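Local coordinates for protein glypican-1 (Homo sapiens, PDB 4YWT) that bears heparan sulfate chains at the cell surface, through which it binds alpha-4(V) collagen and takes part in Schwann cell myelination, at residues A[108-113]-A[311-316]; A[301-306]-A[376-381]. The protein carries 3 engineered substitutions. All coordinates share one frame; numbering follows the deposited sequence.

In the fold
Both contacts lie on the same side of the centre of the elongated, mostly helical glypican core, with their own centres about 13 Å apart. Along the chain the segments alternate: 108-113 on helix 70-129, 301-306 and 311-316 in the loop between helices 286-299 and 316-328, then 376-381 on helix 373-387. The loop is thus the shared element, meeting the long helix in contact 1 and the later helix in contact 2. Ser311 OG hydrogen-bonds to Phe303 O, tying its two parts together, and the rings of Phe110 and Phe303 meet edge-to-face. His109 of helix 70-129 packs against Leu377 of helix 373-387, so the two contacts adjoin, with the loop packed against both helices.

Contact 1: A[108-113]-A[311-316]; sequences DHFQHL and SVIGSV. With NAG (2-acetamido-2-deoxy-beta-D-glucopyranose), chain E.
Helix 70-129 meets the turn leading into helix 316-328 through Phe110 and Leu113, which pack on Ile313 and Gly314. The Ile313 and Phe110 side chains approach obliquely, Ile313 CD1 lying 3.8 Å from Phe110 CE1 and also near CD1 of that ring. The branch methyl CG2 of Ile313, anti to the backbone N, faces the helix and comes 4.1 Å from Leu113 CB. Farther along, Leu113 CG rests over one face of the His109 ring, toward its rim, one helical turn back.

At Gly314 the backbones themselves close up, with its CA 3.6 Å from Leu113 O. A water bridges the two segments here, donating to Leu113 O (3.0 Å) and to Gly314 O (2.6 Å). The turn is braced from within by Ser315 OG, which donates to Ser311 O at 2.9 Å from well above the carbonyl plane, 46° out of it. The N-acetylglucosamine sits by Gln111, whose CB points away from the turn, so the glycan and the turn occupy different flanks of the helix. The chemistry is therefore a small apolar contact bordered by a water link between two carbonyls that could not bond to each other directly.

Contact 2: A[301-306]-A[376-381]; sequences DKFWGT and KLVSEA
Val378 holds CG1 anti to its backbone N (chi1 160°), which turns the other methyl, CG2, out from helix 373-387 toward two aromatic neighbours, Phe303 and Trp304. Both of these place CG beside the backbone N and anti to the carbonyl carbon, with chi1 of -68° in Phe303 and -55° in Trp304, an orientation that carries both rings toward the same methyl.

The six-membered part of the indole gives the nearest approach: Trp304 CH2 is 3.7 Å from Val378 CG2 and 4.2 Å from Val378 CB. The two side chains pass one another in opposite directions, Trp304 reaching toward the helix while Val378 reaches toward the loop. Phe303 comes obliquely, its CD2 3.9 Å from Val378 CG2 and its CE2 4.1 Å from the same methyl. The two residues of the loop also pack on each other, Phe303 CB lying 3.7 Å above one face of the Trp304 ring, toward its rim. The loop backbone here has a weak hydrogen bond from Trp304 N to Asp301 O, at 3.4 Å.

Neighbouring parts of the fold close in around the cluster. Leu374, one turn earlier on the valine's helix, touches both aromatic residues, and Ala218 of helix 204-236 packs on Phe303. Next to them in the loop, Lys302 is held to other helices, its carbonyl O taking a hydrogen bond from Arg214 and its side chain making a cation-pi contact with Tyr470.

Phe303 and Val378 are buried, and Trp304 is partly exposed. What joins the loop to the helix at this point is hence van der Waals packing of one methyl against two rings, while the backbone O of Phe303 bonds to Ser311 OG within the loop.

Contact 1: A[108-113]-A[311-316]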
ATOM      1  N   ASP A 108      -5.826  -2.486 -13.687  1.00 33.68           N
ATOM      2  CA  ASP A 108      -6.895  -2.609 -14.668  1.00 37.72           C
ATOM      3  C   ASP A 108      -7.013  -1.373 -15.547  1.00 32.97           C
ATOM      4  O   ASP A 108      -7.276  -1.491 -16.741  1.00 35.37           O
ATOM      5  CB  ASP A 108      -8.236  -2.874 -13.976  1.00 39.09           C
ATOM      6  CG  ASP A 108      -8.391  -4.317 -13.534  1.00 42.11           C
ATOM      7  OD1 ASP A 108      -7.380  -5.050 -13.518  1.00 47.27           O
ATOM      8  OD2 ASP A 108      -9.528  -4.717 -13.202  1.00 46.81           O
ATOM      9  N   HIS A 109      -6.818  -0.190 -14.970  1.00 25.21           N
ATOM     10  CA  HIS A 109      -6.984   1.031 -15.752  1.00 30.55           C
ATOM     11  C   HIS A 109      -5.813   1.284 -16.697  1.00 35.84           C
ATOM     12  O   HIS A 109      -6.009   1.798 -17.794  1.00 30.38           O
ATOM     13  CB  HIS A 109      -7.177   2.249 -14.854  1.00 25.13           C
ATOM     14  CG  HIS A 109      -7.397   3.516 -15.619  1.00 35.56           C
ATOM     15  ND1 HIS A 109      -8.458   3.686 -16.482  1.00 30.68           N
ATOM     16  CD2 HIS A 109      -6.685   4.667 -15.670  1.00 34.87           C
ATOM     17  CE1 HIS A 109      -8.395   4.887 -17.026  1.00 36.83           C
ATOM     18  NE2 HIS A 109      -7.328   5.504 -16.548  1.00 39.43           N
ATOM     19  N   PHE A 110      -4.600   0.945 -16.275  1.00 30.40           N
ATOM     20  CA  PHE A 110      -3.446   1.074 -17.162  1.00 32.28           C
ATOM     21  C   PHE A 110      -3.603   0.117 -18.343  1.00 37.43           C
ATOM     22  O   PHE A 110      -3.468   0.512 -19.526  1.00 35.31           O
ATOM     23  CB  PHE A 110      -2.145   0.799 -16.403  1.00 23.52           C
ATOM     24  CG  PHE A 110      -1.721   1.927 -15.503  1.00 27.42           C
ATOM     25  CD1 PHE A 110      -1.813   3.242 -15.930  1.00 31.50           C
ATOM     26  CD2 PHE A 110      -1.245   1.675 -14.227  1.00 24.62           C
ATOM     27  CE1 PHE A 110      -1.426   4.284 -15.106  1.00 23.15           C
ATOM     28  CE2 PHE A 110      -0.862   2.712 -13.395  1.00 22.85           C
ATOM     29  CZ  PHE A 110      -0.953   4.018 -13.834  1.00 22.92           C
ATOM     30  N   GLN A 111      -3.914  -1.136 -18.016  1.00 24.54           N
ATOM     31  CA  GLN A 111      -4.140  -2.140 -19.050  1.00 35.64           C
ATOM     32  C   GLN A 111      -5.265  -1.718 -20.001  1.00 40.60           C
ATOM     33  O   GLN A 111      -5.157  -1.899 -21.218  1.00 38.53           O
ATOM     34  CB  GLN A 111      -4.448  -3.496 -18.415  1.00 34.66           C
ATOM     35  CG  GLN A 111      -3.222  -4.171 -17.815  1.00 38.31           C
ATOM     36  CD  GLN A 111      -3.532  -5.527 -17.216  1.00 50.32           C
ATOM     37  OE1 GLN A 111      -3.222  -5.791 -16.055  1.00 50.58           O
ATOM     38  NE2 GLN A 111      -4.146  -6.397 -18.009  1.00 51.47           N
ATOM     39  N   HIS A 112      -6.330  -1.135 -19.451  1.00 34.13           N
ATOM     40  CA  HIS A 112      -7.442  -0.683 -20.278  0.59 35.31           C
ATOM     41  C   HIS A 112      -7.055   0.494 -21.159  1.00 35.80           C
ATOM     42  O   HIS A 112      -7.508   0.589 -22.285  1.00 33.97           O
ATOM     43  CB  HIS A 112      -8.650  -0.288 -19.432  0.59 26.76           C
ATOM     44  CG  HIS A 112      -9.689   0.466 -20.201  0.59 30.05           C
ATOM     45  ND1 HIS A 112      -9.808   1.839 -20.142  0.59 34.04           N
ATOM     46  CD2 HIS A 112     -10.635   0.043 -21.073  0.59 34.41           C
ATOM     47  CE1 HIS A 112     -10.795   2.227 -20.931  0.59 36.41           C
ATOM     48  NE2 HIS A 112     -11.312   1.158 -21.509  0.59 36.37           N
ATOM     49  N   LEU A 113      -6.224   1.393 -20.641  1.00 32.95           N
ATOM     50  CA  LEU A 113      -5.777   2.531 -21.432  1.00 32.25           C
ATOM     51  C   LEU A 113      -4.988   2.033 -22.631  1.00 36.43           C
ATOM     52  O   LEU A 113      -5.243   2.446 -23.770  1.00 36.61           O
ATOM     53  CB  LEU A 113      -4.931   3.491 -20.594  1.00 31.70           C
ATOM     54  CG  LEU A 113      -5.697   4.445 -19.675  1.00 34.11           C
ATOM     55  CD1 LEU A 113      -4.733   5.247 -18.815  1.00 35.60           C
ATOM     56  CD2 LEU A 113      -6.596   5.372 -20.485  1.00 25.83           C
ATOM     57  N   SER A 311      -1.937  11.515 -21.027  1.00 43.97           N
ATOM     58  CA  SER A 311      -0.945  10.493 -20.734  1.00 42.81           C
ATOM     59  C   SER A 311      -0.730   9.599 -21.945  1.00 38.94           C
ATOM     60  O   SER A 311      -1.683   9.213 -22.622  1.00 34.01           O
ATOM     61  CB  SER A 311      -1.360   9.659 -19.523  1.00 30.23           C
ATOM     62  OG  SER A 311      -0.329   8.758 -19.156  1.00 24.56           O
ATOM     63  N   VAL A 312       0.530   9.275 -22.213  1.00 25.38           N
ATOM     64  CA  VAL A 312       0.890   8.484 -23.381  1.00 28.00           C
ATOM     65  C   VAL A 312       0.423   7.035 -23.237  1.00 28.45           C
ATOM     66  O   VAL A 312       0.235   6.334 -24.231  1.00 34.63           O
ATOM     67  CB  VAL A 312       2.415   8.521 -23.626  1.00 32.92           C
ATOM     68  CG1 VAL A 312       3.158   7.788 -22.516  1.00 29.91           C
ATOM     69  CG2 VAL A 312       2.759   7.937 -24.987  1.00 26.42           C
ATOM     70  N   ILE A 313       0.213   6.601 -21.997  1.00 25.83           N
ATOM     71  CA  ILE A 313      -0.204   5.230 -21.709  1.00 32.79           C
ATOM     72  C   ILE A 313      -1.495   4.869 -22.446  1.00 31.84           C
ATOM     73  O   ILE A 313      -1.713   3.715 -22.819  1.00 31.42           O
ATOM     74  CB  ILE A 313      -0.387   5.015 -20.189  1.00 38.06           C
ATOM     75  CG1 ILE A 313       0.931   5.280 -19.457  1.00 40.22           C
ATOM     76  CG2 ILE A 313      -0.876   3.606 -19.883  1.00 29.86           C
ATOM     77  CD1 ILE A 313       0.787   5.401 -17.957  1.00 42.47           C
ATOM     78  N   GLY A 314      -2.338   5.868 -22.678  1.00 24.92           N
ATOM     79  CA  GLY A 314      -3.570   5.653 -23.408  1.00 33.47           C
ATOM     80  C   GLY A 314      -3.655   6.418 -24.717  1.00 33.05           C
ATOM     81  O   GLY A 314      -4.732   6.517 -25.305  1.00 34.22           O
ATOM     82  N   SER A 315      -2.529   6.952 -25.185  1.00 31.25           N
ATOM     83  CA  SER A 315      -2.541   7.782 -26.388  1.00 38.56           C
ATOM     84  C   SER A 315      -1.346   7.554 -27.320  1.00 34.52           C
ATOM     85  O   SER A 315      -0.966   8.452 -28.070  1.00 37.94           O
ATOM     86  CB  SER A 315      -2.607   9.261 -25.999  1.00 37.41           C
ATOM     87  OG  SER A 315      -1.379   9.697 -25.443  1.00 43.82           O
ATOM     88  N   VAL A 316      -0.766   6.358 -27.274  1.00 29.77           N
ATOM     89  CA  VAL A 316       0.340   5.987 -28.160  1.00 36.17           C
ATOM     90  C   VAL A 316      -0.039   6.138 -29.639  1.00 42.85           C
ATOM     91  O   VAL A 316       0.749   6.631 -30.469  1.00 44.43           O
ATOM     92  CB  VAL A 316       0.790   4.531 -27.896  1.00 32.38           C
ATOM     93  CG1 VAL A 316       1.777   4.068 -28.955  1.00 30.56           C
ATOM     94  CG2 VAL A 316       1.390   4.397 -26.503  1.00 30.42           C
TER
HETATM   95  C1  NAG E 601      -5.880  -6.164 -22.381  1.00 56.86           C
HETATM   96  C2  NAG E 601      -6.765  -6.835 -21.317  1.00 65.63           C
HETATM   97  C3  NAG E 601      -6.190  -8.195 -20.912  1.00 74.14           C
HETATM   98  C4  NAG E 601      -5.915  -9.054 -22.137  1.00 77.45           C
HETATM   99  C5  NAG E 601      -5.009  -8.294 -23.095  1.00 70.72           C
HETATM  100  C6  NAG E 601      -4.726  -9.052 -24.372  1.00 71.89           C
HETATM  101  C7  NAG E 601      -8.049  -5.359 -19.827  1.00 62.62           C
HETATM  102  C8  NAG E 601      -9.207  -5.576 -20.755  1.00 68.20           C
HETATM  103  N2  NAG E 601      -6.911  -5.983 -20.150  1.00 63.15           N
HETATM  104  O3  NAG E 601      -7.113  -8.856 -20.055  1.00 78.76           O
HETATM  105  O4  NAG E 601      -5.286 -10.271 -21.751  1.00 81.59           O
HETATM  106  O5  NAG E 601      -5.653  -7.070 -23.472  1.00 63.14           O
HETATM  107  O6  NAG E 601      -5.876  -9.752 -24.826  1.00 72.44           O
HETATM  108  O7  NAG E 601      -8.138  -4.647 -18.832  1.00 66.60           O
HETATM  109  O   HOH W   1      -6.722   4.980 -24.526  1.00 33.29           O

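Contact 2: A[301-306]-A[376-381]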
ATOM      1  N   ASP A 301       3.231  11.785 -10.385  1.00 39.11           N
ATOM      2  CA  ASP A 301       3.434  12.984 -11.190  1.00 34.55           C
ATOM      3  C   ASP A 301       3.980  12.630 -12.570  1.00 34.41           C
ATOM      4  O   ASP A 301       3.703  13.315 -13.556  1.00 27.32           O
ATOM      5  CB  ASP A 301       4.389  13.953 -10.485  1.00 35.15           C
ATOM      6  CG  ASP A 301       3.766  14.603  -9.265  1.00 47.22           C
ATOM      7  OD1 ASP A 301       2.522  14.686  -9.200  1.00 47.86           O
ATOM      8  OD2 ASP A 301       4.523  15.034  -8.371  1.00 50.03           O
ATOM      9  N   LYS A 302       4.746  11.544 -12.627  1.00 29.07           N
ATOM     10  CA  LYS A 302       5.418  11.130 -13.854  1.00 33.31           C
ATOM     11  C   LYS A 302       4.475  10.457 -14.846  1.00 36.14           C
ATOM     12  O   LYS A 302       4.887  10.100 -15.949  1.00 34.27           O
ATOM     13  CB  LYS A 302       6.582  10.189 -13.529  1.00 26.56           C
ATOM     14  CG  LYS A 302       7.686  10.840 -12.719  1.00 25.25           C
ATOM     15  CD  LYS A 302       8.111  12.158 -13.346  1.00 39.98           C
ATOM     16  CE  LYS A 302       9.421  12.657 -12.758  1.00 46.67           C
ATOM     17  NZ  LYS A 302       9.899  13.885 -13.452  1.00 49.64           N
ATOM     18  N   PHE A 303       3.215  10.286 -14.457  1.00 29.17           N
ATOM     19  CA  PHE A 303       2.223   9.694 -15.351  1.00 27.49           C
ATOM     20  C   PHE A 303       1.953  10.626 -16.530  1.00 33.13           C
ATOM     21  O   PHE A 303       1.544  10.185 -17.604  1.00 30.16           O
ATOM     22  CB  PHE A 303       0.920   9.388 -14.604  1.00 29.57           C
ATOM     23  CG  PHE A 303       1.044   8.291 -13.576  1.00 36.34           C
ATOM     24  CD1 PHE A 303       2.220   7.565 -13.442  1.00 34.26           C
ATOM     25  CD2 PHE A 303      -0.023   7.984 -12.747  1.00 34.91           C
ATOM     26  CE1 PHE A 303       2.328   6.560 -12.498  1.00 32.40           C
ATOM     27  CE2 PHE A 303       0.080   6.978 -11.801  1.00 34.69           C
ATOM     28  CZ  PHE A 303       1.257   6.266 -11.677  1.00 32.94           C
ATOM     29  N   TRP A 304       2.188  11.918 -16.320  1.00 35.53           N
ATOM     30  CA  TRP A 304       2.030  12.914 -17.373  1.00 36.56           C
ATOM     31  C   TRP A 304       3.322  13.681 -17.618  1.00 43.80           C
ATOM     32  O   TRP A 304       4.264  13.606 -16.827  1.00 43.09           O
ATOM     33  CB  TRP A 304       0.924  13.909 -17.026  1.00 29.69           C
ATOM     34  CG  TRP A 304      -0.397  13.293 -16.724  1.00 33.11           C
ATOM     35  CD1 TRP A 304      -1.404  13.035 -17.608  1.00 33.81           C
ATOM     36  CD2 TRP A 304      -0.870  12.873 -15.441  1.00 31.86           C
ATOM     37  NE1 TRP A 304      -2.474  12.473 -16.954  1.00 34.93           N
ATOM     38  CE2 TRP A 304      -2.172  12.364 -15.622  1.00 35.16           C
ATOM     39  CE3 TRP A 304      -0.319  12.876 -14.157  1.00 31.27           C
ATOM     40  CZ2 TRP A 304      -2.929  11.863 -14.567  1.00 30.65           C
ATOM     41  CZ3 TRP A 304      -1.072  12.377 -13.109  1.00 32.07           C
ATOM     42  CH2 TRP A 304      -2.363  11.876 -13.321  1.00 31.10           C
ATOM     43  N   GLY A 305       3.354  14.421 -18.721  1.00 45.35           N
ATOM     44  CA  GLY A 305       4.440  15.340 -18.998  1.00 45.48           C
ATOM     45  C   GLY A 305       4.100  16.719 -18.463  1.00 50.41           C
ATOM     46  O   GLY A 305       3.075  16.900 -17.804  1.00 48.81           O
ATOM     47  N   THR A 306       4.963  17.690 -18.737  1.00 56.37           N
ATOM     48  CA  THR A 306       4.763  19.055 -18.257  1.00 67.12           C
ATOM     49  C   THR A 306       4.095  19.967 -19.289  1.00 75.81           C
ATOM     50  O   THR A 306       3.847  21.142 -19.015  1.00 81.62           O
ATOM     51  CB  THR A 306       6.099  19.691 -17.831  1.00 73.73           C
ATOM     52  OG1 THR A 306       7.022  19.644 -18.927  1.00 74.74           O
ATOM     53  CG2 THR A 306       6.691  18.941 -16.645  1.00 72.04           C
ATOM     54  N   LYS A 376      -8.377  11.513 -11.484  1.00 27.72           N
ATOM     55  CA  LYS A 376      -9.260  11.292 -10.344  1.00 32.19           C
ATOM     56  C   LYS A 376      -8.741  10.144  -9.489  1.00 33.62           C
ATOM     57  O   LYS A 376      -8.711  10.229  -8.252  1.00 35.86           O
ATOM     58  CB  LYS A 376     -10.687  10.999 -10.810  1.00 33.45           C
ATOM     59  CG  LYS A 376     -11.356  12.146 -11.543  1.00 34.57           C
ATOM     60  CD  LYS A 376     -12.844  11.881 -11.713  1.00 31.23           C
ATOM     61  CE  LYS A 376     -13.499  12.923 -12.600  1.00 34.80           C
ATOM     62  NZ  LYS A 376     -13.196  14.304 -12.132  1.00 33.16           N
ATOM     63  N   LEU A 377      -8.332   9.070 -10.162  1.00 26.62           N
ATOM     64  CA  LEU A 377      -7.748   7.919  -9.488  1.00 36.40           C
ATOM     65  C   LEU A 377      -6.516   8.328  -8.692  1.00 36.69           C
ATOM     66  O   LEU A 377      -6.314   7.866  -7.572  1.00 32.65           O
ATOM     67  CB  LEU A 377      -7.381   6.831 -10.497  1.00 34.84           C
ATOM     68  CG  LEU A 377      -8.537   6.008 -11.064  1.00 38.11           C
ATOM     69  CD1 LEU A 377      -8.026   5.045 -12.123  1.00 37.80           C
ATOM     70  CD2 LEU A 377      -9.257   5.260  -9.954  1.00 33.99           C
ATOM     71  N   VAL A 378      -5.705   9.206  -9.271  1.00 25.24           N
ATOM     72  CA  VAL A 378      -4.493   9.677  -8.611  1.00 34.71           C
ATOM     73  C   VAL A 378      -4.823  10.539  -7.392  1.00 42.57           C
ATOM     74  O   VAL A 378      -4.186  10.407  -6.350  1.00 40.10           O
ATOM     75  CB  VAL A 378      -3.587  10.463  -9.590  1.00 30.75           C
ATOM     76  CG1 VAL A 378      -2.614  11.358  -8.840  1.00 24.96           C
ATOM     77  CG2 VAL A 378      -2.833   9.498 -10.490  1.00 24.29           C
ATOM     78  N   SER A 379      -5.824  11.406  -7.514  1.00 33.39           N
ATOM     79  CA  SER A 379      -6.257  12.224  -6.380  1.00 39.51           C
ATOM     80  C   SER A 379      -6.739  11.352  -5.222  1.00 35.60           C
ATOM     81  O   SER A 379      -6.287  11.502  -4.077  1.00 31.98           O
ATOM     82  CB  SER A 379      -7.366  13.191  -6.801  1.00 44.12           C
ATOM     83  OG  SER A 379      -6.841  14.291  -7.522  1.00 53.83           O
ATOM     84  N   GLU A 380      -7.656  10.438  -5.530  1.00 40.58           N
ATOM     85  CA  GLU A 380      -8.187   9.522  -4.525  1.00 40.98           C
ATOM     86  C   GLU A 380      -7.073   8.703  -3.872  1.00 36.01           C
ATOM     87  O   GLU A 380      -7.032   8.554  -2.648  1.00 30.20           O
ATOM     88  CB  GLU A 380      -9.230   8.593  -5.152  1.00 40.71           C
ATOM     89  CG  GLU A 380      -9.584   7.376  -4.308  1.00 51.58           C
ATOM     90  CD  GLU A 380     -10.355   7.731  -3.050  1.00 58.88           C
ATOM     91  OE1 GLU A 380     -10.856   8.870  -2.952  1.00 62.42           O
ATOM     92  OE2 GLU A 380     -10.462   6.864  -2.157  1.00 63.65           O
ATOM     93  N   ALA A 381      -6.165   8.190  -4.696  1.00 33.37           N
ATOM     94  CA  ALA A 381      -5.062   7.366  -4.214  1.00 30.38           C
ATOM     95  C   ALA A 381      -4.126   8.148  -3.299  1.00 30.02           C
ATOM     96  O   ALA A 381      -3.692   7.639  -2.270  1.00 30.85           O
ATOM     97  CB  ALA A 381      -4.289   6.783  -5.384  1.00 24.10           C
TER